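Local atomic coordinates of Lmo0740 protein (Listeria monocytogenes, PDB entry 4RFA), a protein that probably acts as a transcription regulator of the Crp family, combining a cyclic nucleotide-binding domain with a helix-turn-helix DNA-binding domain. Residues 181-186 with 196-201. Residues are numbered along the deposited sequence; the frame is centred on the assembly and turned at random.
Sequences INQSVL and NISNLL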
loop_
_atom_site.group_PDB
_atom_site.type_symbol
_atom_site.label_atom_id
_atom_site.label_comp_id
_atom_site.label_asym_id
_atom_site.label_seq_id
_atom_site.Cartn_x
_atom_site.Cartn_y
_atom_site.Cartn_z
ATOM N N ILE A 181 -11.152 -0.514 19.664
ATOM C CA ILE A 181 -11.858 0.360 18.734
ATOM C C ILE A 181 -13.045 1.041 19.447
ATOM O O ILE A 181 -14.172 0.478 19.537
ATOM C CB ILE A 181 -12.388 -0.369 17.501
ATOM C CG1 ILE A 181 -11.307 -1.222 16.805
ATOM C CG2 ILE A 181 -12.977 0.660 16.511
ATOM C CD1 ILE A 181 -10.204 -0.468 16.150
ATOM N N ASN A 182 -12.759 2.218 19.997
ATOM C CA ASN A 182 -13.758 3.087 20.594
ATOM C C ASN A 182 -13.968 4.282 19.719
ATOM O O ASN A 182 -13.387 4.426 18.598
ATOM C CB ASN A 182 -13.356 3.542 22.012
ATOM C CG ASN A 182 -11.975 4.185 22.070
ATOM O OD1 ASN A 182 -11.444 4.656 21.085
ATOM N ND2 ASN A 182 -11.416 4.231 23.247
ATOM N N GLN A 183 -14.806 5.161 20.212
ATOM C CA GLN A 183 -15.135 6.386 19.506
ATOM C C GLN A 183 -13.955 7.240 19.075
ATOM O O GLN A 183 -13.921 7.776 17.951
ATOM C CB GLN A 183 -16.104 7.217 20.347
ATOM C CG GLN A 183 -16.896 8.207 19.524
ATOM C CD GLN A 183 -18.053 8.772 20.297
ATOM O OE1 GLN A 183 -19.092 8.113 20.505
ATOM N NE2 GLN A 183 -17.878 9.988 20.750
ATOM N N SER A 184 -13.013 7.444 19.982
ATOM C CA SER A 184 -11.823 8.243 19.680
ATOM C C SER A 184 -10.957 7.587 18.613
ATOM O O SER A 184 -10.462 8.240 17.688
ATOM C CB SER A 184 -10.986 8.445 20.973
ATOM O OG SER A 184 -9.822 9.185 20.670
ATOM N N VAL A 185 -10.790 6.272 18.713
ATOM C CA VAL A 185 -9.984 5.564 17.750
ATOM C C VAL A 185 -10.678 5.550 16.364
ATOM O O VAL A 185 -10.047 5.856 15.334
ATOM C CB VAL A 185 -9.662 4.174 18.248
ATOM C CG1 VAL A 185 -9.047 3.313 17.159
ATOM C CG2 VAL A 185 -8.737 4.259 19.504
ATOM N N LEU A 186 -11.981 5.282 16.361
ATOM C CA LEU A 186 -12.737 5.267 15.135
ATOM C C LEU A 186 -12.612 6.587 14.461
ATOM O O LEU A 186 -12.410 6.619 13.265
ATOM C CB LEU A 186 -14.207 4.911 15.369
ATOM C CG LEU A 186 -15.092 4.654 14.167
ATOM C CD1 LEU A 186 -14.546 3.479 13.384
ATOM C CD2 LEU A 186 -16.505 4.363 14.656
ATOM N N ASN A 196 -18.226 14.555 15.595
ATOM C CA ASN A 196 -18.795 14.154 14.333
ATOM C C ASN A 196 -18.998 12.641 14.269
ATOM O O ASN A 196 -20.030 12.163 13.839
ATOM C CB ASN A 196 -17.905 14.633 13.203
ATOM C CG ASN A 196 -18.620 14.649 11.892
ATOM O OD1 ASN A 196 -19.843 14.716 11.856
ATOM N ND2 ASN A 196 -17.875 14.567 10.807
ATOM N N ILE A 197 -18.010 11.876 14.697
ATOM C CA ILE A 197 -18.194 10.426 14.790
ATOM C C ILE A 197 -19.461 10.054 15.619
ATOM O O ILE A 197 -20.207 9.131 15.275
ATOM C CB ILE A 197 -16.919 9.770 15.390
ATOM C CG1 ILE A 197 -15.983 9.307 14.296
ATOM C CG2 ILE A 197 -17.218 8.586 16.266
ATOM C CD1 ILE A 197 -16.523 8.378 13.251
ATOM N N SER A 198 -19.693 10.766 16.712
ATOM C CA SER A 198 -20.817 10.434 17.600
ATOM C C SER A 198 -22.112 10.548 16.842
ATOM O O SER A 198 -22.963 9.673 16.901
ATOM C CB SER A 198 -20.853 11.369 18.803
ATOM O OG SER A 198 -21.694 10.837 19.793
ATOM N N ASN A 199 -22.248 11.643 16.111
ATOM C CA ASN A 199 -23.445 11.898 15.321
ATOM C C ASN A 199 -23.643 10.906 14.210
ATOM O O ASN A 199 -24.746 10.440 13.980
ATOM C CB ASN A 199 -23.354 13.295 14.754
ATOM C CG ASN A 199 -23.574 14.345 15.819
ATOM O OD1 ASN A 199 -24.228 14.076 16.820
ATOM N ND2 ASN A 199 -22.994 15.510 15.643
ATOM N N LEU A 200 -22.554 10.539 13.560
ATOM C CA LEU A 200 -22.593 9.521 12.530
ATOM C C LEU A 200 -22.929 8.142 13.063
ATOM O O LEU A 200 -23.650 7.424 12.412
ATOM C CB LEU A 200 -21.259 9.450 11.806
ATOM C CG LEU A 200 -20.904 10.752 11.062
ATOM C CD1 LEU A 200 -19.465 10.713 10.599
ATOM C CD2 LEU A 200 -21.859 10.964 9.904
ATOM N N LEU A 201 -22.366 7.746 14.202
ATOM C CA LEU A 201 -22.737 6.505 14.828
ATOM C C LEU A 201 -24.241 6.418 15.097
ATOM O O LEU A 201 -24.833 5.339 14.931
ATOM C CB LEU A 201 -21.964 6.262 16.139
ATOM C CG LEU A 201 -20.465 5.997 15.996
ATOM C CD1 LEU A 201 -19.805 6.052 17.363
ATOM C CD2 LEU A 201 -20.210 4.668 15.329
#
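Ser-198 O accepts a hydrogen bond from Lys-213 NZ and a weak one from Thr-202 OG1, while Ser-198 CB rests 3.8 Å from Gln-183 NE2 across the contact. That NE2 is hydrogen-bonded to OE1 of Gln-194, at the start of the partner helix. The glutamine reaches the second helix because CG lies anti to the backbone N (chi1 -158°) and the chain stays extended beyond it. On the way it slides past Ile-197, running the opposite way. Its side chain crosses that of Leu-201 at a slant, with OE1 3.8 Å from Leu-201 CD1, and no hydrogen bond joins the two segments. Leu-186 points at the other helix: its side chain and that of Ile-197 cross at about a right angle, Leu-186 CG 4.1 Å from Ile-197 CD1, and its CD2 touches Leu-201 CD2 at 3.8 Å. Asn-182 N-caps the first helix, its OD1 accepting from Val-185 N (2.9 Å). Helices 183-189 and 194-206, joined by a short turn, are consistent with the helix-turn-helix of Crp-like regulators, the second being the probable DNA-recognition helix. Ile-197 also touches Ile-154 of helix 150-165 and Leu-201 touches Leu-210 and Tyr-217, whereas Val-185 touches Ile-72 and Phe-75 of strand 72-76.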